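Local coordinates for 5'-tyrosyl-DNA phosphodiesterase (Caenorhabditis elegans, PDB 4FVA), which belongs to the endonuclease/exonuclease/phosphatase family, with a DNase I-like fold, and carries a bound magnesium ion, at residues R27-R32 with E52-D57; T31-V36 with A59-L64. All blocks are in the same frame, centred on the assembly; numbering follows the deposited sequence.

Contact 1 of 2, residues R27-R32 with E52-D57. With MG (magnesium ion), chain F.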
loop_
_atom_site.group_PDB
_atom_site.type_symbol
_atom_site.label_atom_id
_atom_site.label_comp_id
_atom_site.label_asym_id
_atom_site.label_seq_id
_atom_site.Cartn_x
_atom_site.Cartn_y
_atom_site.Cartn_z
ATOM N N ARG A 27 -13.165 6.322 -16.098
ATOM C CA ARG A 27 -13.072 5.596 -17.362
ATOM C C ARG A 27 -12.819 4.092 -17.190
ATOM O O ARG A 27 -11.815 3.692 -16.603
ATOM C CB ARG A 27 -11.964 6.205 -18.221
ATOM C CG ARG A 27 -12.192 7.692 -18.523
ATOM C CD ARG A 27 -10.940 8.406 -19.045
ATOM N NE ARG A 27 -9.854 8.407 -18.065
ATOM C CZ ARG A 27 -8.639 8.900 -18.288
ATOM N NH1 ARG A 27 -8.343 9.444 -19.462
ATOM N NH2 ARG A 27 -7.720 8.853 -17.334
ATOM N N SER A 28 -13.722 3.267 -17.717
ATOM C CA SER A 28 -13.582 1.809 -17.643
ATOM C C SER A 28 -13.398 1.321 -16.205
ATOM O O SER A 28 -12.724 0.314 -15.964
ATOM C CB SER A 28 -12.400 1.335 -18.498
ATOM O OG SER A 28 -12.637 1.549 -19.875
ATOM N N LEU A 29 -13.987 2.039 -15.255
ATOM C CA LEU A 29 -13.799 1.731 -13.839
ATOM C C LEU A 29 -14.175 0.283 -13.466
ATOM O O LEU A 29 -13.440 -0.395 -12.735
ATOM C CB LEU A 29 -14.541 2.738 -12.958
ATOM C CG LEU A 29 -14.370 2.533 -11.449
ATOM C CD1 LEU A 29 -12.896 2.665 -11.060
ATOM C CD2 LEU A 29 -15.233 3.540 -10.646
ATOM N N LEU A 30 -15.346 -0.172 -13.906
ATOM C CA LEU A 30 -15.777 -1.528 -13.570
ATOM C C LEU A 30 -14.826 -2.565 -14.149
ATOM O O LEU A 30 -14.367 -3.461 -13.445
ATOM C CB LEU A 30 -17.222 -1.795 -14.017
ATOM C CG LEU A 30 -17.740 -3.209 -13.675
ATOM C CD1 LEU A 30 -17.644 -3.486 -12.187
ATOM C CD2 LEU A 30 -19.188 -3.361 -14.101
ATOM N N THR A 31 -14.493 -2.431 -15.426
ATOM C CA THR A 31 -13.577 -3.383 -16.038
ATOM C C THR A 31 -12.241 -3.391 -15.296
ATOM O O THR A 31 -11.649 -4.459 -15.060
ATOM C CB THR A 31 -13.362 -3.071 -17.535
ATOM O OG1 THR A 31 -14.601 -3.211 -18.235
ATOM C CG2 THR A 31 -12.342 -4.008 -18.152
ATOM N N ARG A 32 -11.769 -2.201 -14.932
ATOM C CA ARG A 32 -10.493 -2.067 -14.234
ATOM C C ARG A 32 -10.547 -2.686 -12.829
ATOM O O ARG A 32 -9.597 -3.350 -12.404
ATOM C CB ARG A 32 -10.028 -0.600 -14.189
ATOM C CG ARG A 32 -9.636 -0.003 -15.566
ATOM C CD ARG A 32 -9.475 1.533 -15.530
ATOM N NE ARG A 32 -8.799 1.921 -14.310
ATOM C CZ ARG A 32 -9.246 2.802 -13.426
ATOM N NH1 ARG A 32 -10.357 3.487 -13.657
ATOM N NH2 ARG A 32 -8.540 3.019 -12.322
ATOM N N GLU A 52 -7.113 5.003 -2.839
ATOM C CA GLU A 52 -8.047 5.529 -3.836
ATOM C C GLU A 52 -9.106 4.510 -4.230
ATOM O O GLU A 52 -9.400 4.329 -5.409
ATOM C CB GLU A 52 -7.316 6.051 -5.085
ATOM C CG GLU A 52 -6.871 7.493 -4.937
ATOM C CD GLU A 52 -6.410 8.107 -6.227
ATOM O OE1 GLU A 52 -7.159 8.046 -7.241
ATOM O OE2 GLU A 52 -5.276 8.637 -6.223
ATOM N N VAL A 53 -9.677 3.853 -3.230
ATOM C CA VAL A 53 -10.838 2.995 -3.416
ATOM C C VAL A 53 -12.052 3.921 -3.412
ATOM O O VAL A 53 -12.094 4.856 -2.610
ATOM C CB VAL A 53 -10.951 1.990 -2.274
ATOM C CG1 VAL A 53 -12.105 1.026 -2.521
ATOM C CG2 VAL A 53 -9.622 1.227 -2.113
ATOM N N VAL A 54 -13.024 3.664 -4.291
ATOM C CA VAL A 54 -14.280 4.429 -4.339
ATOM C C VAL A 54 -15.499 3.520 -4.209
ATOM O O VAL A 54 -15.404 2.311 -4.420
ATOM C CB VAL A 54 -14.388 5.274 -5.637
ATOM C CG1 VAL A 54 -13.242 6.280 -5.732
ATOM C CG2 VAL A 54 -14.407 4.360 -6.876
ATOM N N ASP A 55 -16.640 4.092 -3.834
ATOM C CA ASP A 55 -17.859 3.298 -3.655
ATOM C C ASP A 55 -18.352 2.736 -4.979
ATOM O O ASP A 55 -18.838 1.607 -5.052
ATOM C CB ASP A 55 -18.958 4.137 -3.006
ATOM C CG ASP A 55 -18.646 4.501 -1.568
ATOM O OD1 ASP A 55 -17.908 3.751 -0.890
ATOM O OD2 ASP A 55 -19.107 5.572 -1.128
ATOM N N ARG A 56 -18.236 3.543 -6.024
ATOM C CA ARG A 56 -18.740 3.161 -7.338
ATOM C C ARG A 56 -17.989 1.977 -7.934
ATOM O O ARG A 56 -16.753 1.998 -8.055
ATOM C CB ARG A 56 -18.675 4.353 -8.290
ATOM C CG ARG A 56 -19.093 4.036 -9.723
ATOM C CD ARG A 56 -18.903 5.260 -10.610
ATOM N NE ARG A 56 -18.695 4.881 -12.007
ATOM C CZ ARG A 56 -17.922 5.560 -12.849
ATOM N NH1 ARG A 56 -17.294 6.654 -12.435
ATOM N NH2 ARG A 56 -17.771 5.142 -14.098
ATOM N N ASP A 57 -18.740 0.954 -8.329
ATOM C CA ASP A 57 -18.161 -0.219 -8.974
ATOM C C ASP A 57 -17.195 -0.950 -8.043
ATOM O O ASP A 57 -16.192 -1.513 -8.485
ATOM C CB ASP A 57 -17.451 0.171 -10.280
ATOM C CG ASP A 57 -18.432 0.586 -11.377
ATOM O OD1 ASP A 57 -19.574 0.089 -11.357
ATOM O OD2 ASP A 57 -18.057 1.396 -12.260
HETATM MG MG MG F . -6.066 8.719 -9.461
HETATM O O HOH W 1 -17.464 1.452 -15.430
HETATM O O HOH W 2 -7.378 10.480 -10.765
HETATM O O HOH W 3 -4.350 6.937 -9.092
#

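Contact 2 of 2, residues T31-V36 with A59-L64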
loop_
_atom_site.group_PDB
_atom_site.type_symbol
_atom_site.label_atom_id
_atom_site.label_comp_id
_atom_site.label_asym_id
_atom_site.label_seq_id
_atom_site.Cartn_x
_atom_site.Cartn_y
_atom_site.Cartn_z
ATOM N N THR A 31 -14.493 -2.431 -15.426
ATOM C CA THR A 31 -13.577 -3.383 -16.038
ATOM C C THR A 31 -12.241 -3.391 -15.296
ATOM O O THR A 31 -11.649 -4.459 -15.060
ATOM C CB THR A 31 -13.362 -3.071 -17.535
ATOM O OG1 THR A 31 -14.601 -3.211 -18.235
ATOM C CG2 THR A 31 -12.342 -4.008 -18.152
ATOM N N ARG A 32 -11.769 -2.201 -14.932
ATOM C CA ARG A 32 -10.493 -2.067 -14.234
ATOM C C ARG A 32 -10.547 -2.686 -12.829
ATOM O O ARG A 32 -9.597 -3.350 -12.404
ATOM C CB ARG A 32 -10.028 -0.600 -14.189
ATOM C CG ARG A 32 -9.636 -0.003 -15.566
ATOM C CD ARG A 32 -9.475 1.533 -15.530
ATOM N NE ARG A 32 -8.799 1.921 -14.310
ATOM C CZ ARG A 32 -9.246 2.802 -13.426
ATOM N NH1 ARG A 32 -10.357 3.487 -13.657
ATOM N NH2 ARG A 32 -8.540 3.019 -12.322
ATOM N N MET A 33 -11.653 -2.485 -12.112
ATOM C CA MET A 33 -11.757 -3.073 -10.769
ATOM C C MET A 33 -11.828 -4.606 -10.848
ATOM O O MET A 33 -11.271 -5.299 -10.007
ATOM C CB MET A 33 -12.947 -2.512 -9.982
ATOM C CG MET A 33 -12.858 -1.009 -9.663
ATOM S SD MET A 33 -11.346 -0.534 -8.801
ATOM C CE MET A 33 -10.285 -0.203 -10.196
ATOM N N LYS A 34 -12.513 -5.126 -11.867
ATOM C CA LYS A 34 -12.509 -6.566 -12.118
ATOM C C LYS A 34 -11.089 -7.052 -12.381
ATOM O O LYS A 34 -10.705 -8.118 -11.921
ATOM C CB LYS A 34 -13.407 -6.928 -13.307
ATOM C CG LYS A 34 -14.900 -6.789 -13.037
ATOM C CD LYS A 34 -15.702 -7.128 -14.305
ATOM C CE LYS A 34 -17.208 -7.047 -14.054
ATOM N NZ LYS A 34 -18.016 -7.276 -15.293
ATOM N N ALA A 35 -10.317 -6.285 -13.152
ATOM C CA ALA A 35 -8.917 -6.640 -13.416
ATOM C C ALA A 35 -8.089 -6.608 -12.132
ATOM O O ALA A 35 -7.228 -7.476 -11.907
ATOM C CB ALA A 35 -8.307 -5.727 -14.485
ATOM N N VAL A 36 -8.326 -5.594 -11.301
ATOM C CA VAL A 36 -7.642 -5.532 -10.016
ATOM C C VAL A 36 -7.926 -6.803 -9.201
ATOM O O VAL A 36 -7.010 -7.445 -8.706
ATOM C CB VAL A 36 -8.047 -4.281 -9.193
ATOM C CG1 VAL A 36 -7.536 -4.407 -7.752
ATOM C CG2 VAL A 36 -7.490 -2.996 -9.843
ATOM N N ALA A 59 -17.971 -3.586 -6.316
ATOM C CA ALA A 59 -18.356 -5.001 -6.174
ATOM C C ALA A 59 -17.227 -6.017 -6.380
ATOM O O ALA A 59 -17.024 -6.902 -5.544
ATOM C CB ALA A 59 -19.540 -5.333 -7.103
ATOM N N PRO A 60 -16.473 -5.883 -7.485
ATOM C CA PRO A 60 -15.414 -6.871 -7.749
ATOM C C PRO A 60 -14.401 -6.903 -6.621
ATOM O O PRO A 60 -13.874 -7.964 -6.312
ATOM C CB PRO A 60 -14.764 -6.362 -9.046
ATOM C CG PRO A 60 -15.826 -5.452 -9.678
ATOM C CD PRO A 60 -16.526 -4.826 -8.507
ATOM N N ILE A 61 -14.151 -5.752 -6.009
ATOM C CA ILE A 61 -13.270 -5.682 -4.861
ATOM C C ILE A 61 -13.932 -6.293 -3.624
ATOM O O ILE A 61 -13.338 -7.119 -2.920
ATOM C CB ILE A 61 -12.842 -4.234 -4.566
ATOM C CG1 ILE A 61 -12.290 -3.575 -5.837
ATOM C CG2 ILE A 61 -11.842 -4.200 -3.436
ATOM C CD1 ILE A 61 -11.094 -4.290 -6.418
ATOM N N ASP A 62 -15.159 -5.864 -3.356
ATOM C CA ASP A 62 -15.911 -6.347 -2.207
ATOM C C ASP A 62 -16.077 -7.861 -2.245
ATOM O O ASP A 62 -16.149 -8.500 -1.203
ATOM C CB ASP A 62 -17.278 -5.657 -2.131
ATOM C CG ASP A 62 -17.692 -5.315 -0.706
ATOM O OD1 ASP A 62 -16.804 -5.055 0.147
ATOM O OD2 ASP A 62 -18.916 -5.293 -0.443
ATOM N N LYS A 63 -16.148 -8.428 -3.448
ATOM C CA LYS A 63 -16.274 -9.877 -3.594
ATOM C C LYS A 63 -15.037 -10.633 -3.115
ATOM O O LYS A 63 -15.093 -11.848 -2.931
ATOM C CB LYS A 63 -16.599 -10.262 -5.038
ATOM C CG LYS A 63 -18.060 -10.006 -5.440
ATOM C CD LYS A 63 -18.261 -10.217 -6.938
ATOM C CE LYS A 63 -19.633 -9.742 -7.400
ATOM N NZ LYS A 63 -19.756 -9.819 -8.885
ATOM N N LEU A 64 -13.918 -9.936 -2.921
ATOM C CA LEU A 64 -12.720 -10.597 -2.386
ATOM C C LEU A 64 -12.918 -11.045 -0.933
ATOM O O LEU A 64 -12.075 -11.763 -0.382
ATOM C CB LEU A 64 -11.487 -9.687 -2.501
ATOM C CG LEU A 64 -10.970 -9.399 -3.910
ATOM C CD1 LEU A 64 -9.919 -8.297 -3.894
ATOM C CD2 LEU A 64 -10.397 -10.684 -4.520
#

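Contact 1 of 2, residues R27-R32 with E52-D57
Leu29, at the start of helix 29-43, lies against the turn of residues 54-57. Its CG stands anti to the backbone N (chi1 -178°), which sends CD2 in among three residues of the turn. CD2 sits 3.4 Å from Arg56 O and 3.9 Å from Val54 CG2. The same methyl lies over one face of the Arg56 guanidinium, 3.8 Å above its plane and displaced toward the rim. The extended arm of Arg56, from CG to NE, runs past this methyl and brings the guanidinium back toward the helix start. There NH2 makes a weak hydrogen bond to Gly26 O.

Asp57 approaches between the two leucines. Its side chain crosses that of Leu29 obliquely and that of Leu30 at about a right angle. Leu30 CB is 3.7 Å from Asp57 OD2. A water joins the two segments here: Leu30 N donates to it (3.1 Å), and it donates to Asp57 OD2 (3.2 Å). OD2 also forms a salt bridge with Arg56 NE at 3.6 Å.

At the start of segment 52-57, Glu52 OE1 binds the magnesium ion at 2.6 Å, a site shared with Asp22. OE2 of the same carboxylate is hydrogen-bonded to Asn20 ND2. Glu52 and Val53 both face Tyr80, an arrangement that fits a G1 beta bulge, near the end of strand 47-53.

The contact thus pairs a leucine methyl with a charged cluster. The Asp57 carboxylate lies at the N-terminal end of the helix and beside a guanidinium, and both would be expected to stabilise its negative charge.

Contact 2 of 2, residues T31-V36 with A59-L64
Lys63 N bonds Ala59 O at 2.7 Å, closing the helical turn whose Pro60 and Ile61 meet Met33 and Lys34 of helix 29-43. Both reach Met33 O with carbon atoms, Ile61 CD1 at 3.7 Å and Pro60 CB at 3.8 Å. They pack on the carbonyl without bonding to it.

Pro60 sets its ring against the turn at Met33 and Lys34. Its CG touches Lys34 CG at 3.7 Å, the two side chains running aslant to each other. From there the lysine chain continues fully extended and carries its amine on, so its aliphatic root does the packing. Ile61 reaches Met33 O from a direction about at right angles to Pro60. Its chi1 (-52°) and chi2 (-59°) together bring CD1 round to 3.8 Å from Val36 CG1. Met33 joins through CB, 4.1 Å from Pro60 CG. Beyond CB its chain bends and leads away, and CE lies over one face of the Arg32 guanidinium, displaced toward the rim.

That guanidinium is held by backbone oxygens, among them those of Asp22, Asp25 and Pro244. Leu64 packs on Val40 and Lys41, farther along the long helix.

The short helix 59-62, following strand 47-53, thus packs on the flank of helix 29-43, the helix of the beta-alpha-beta unit. The interface between the two segments is apolar, while the Arg32 guanidinium beside it is bonded to backbone oxygens. Its hold therefore rests on the fit and burial of aliphatic groups.

The chain runs from strand 13-20 through helix 29-43 into strand 47-53, a beta-alpha-beta unit whose two strands are parallel neighbours in the six-stranded sheet. Contact 1 closes this unit, tying the helix start to the turn after the strand across 19 intervening residues. The chain goes on into helix 59-62, and contact 2 docks it one turn farther along the same long helix. The two loops cross rather than nest, and share Thr31 and Arg32. They also touch: Leu30 CD1 lies 3.7 Å from Pro60 CG, and Asp57 O 3.6 Å from Met33 CG.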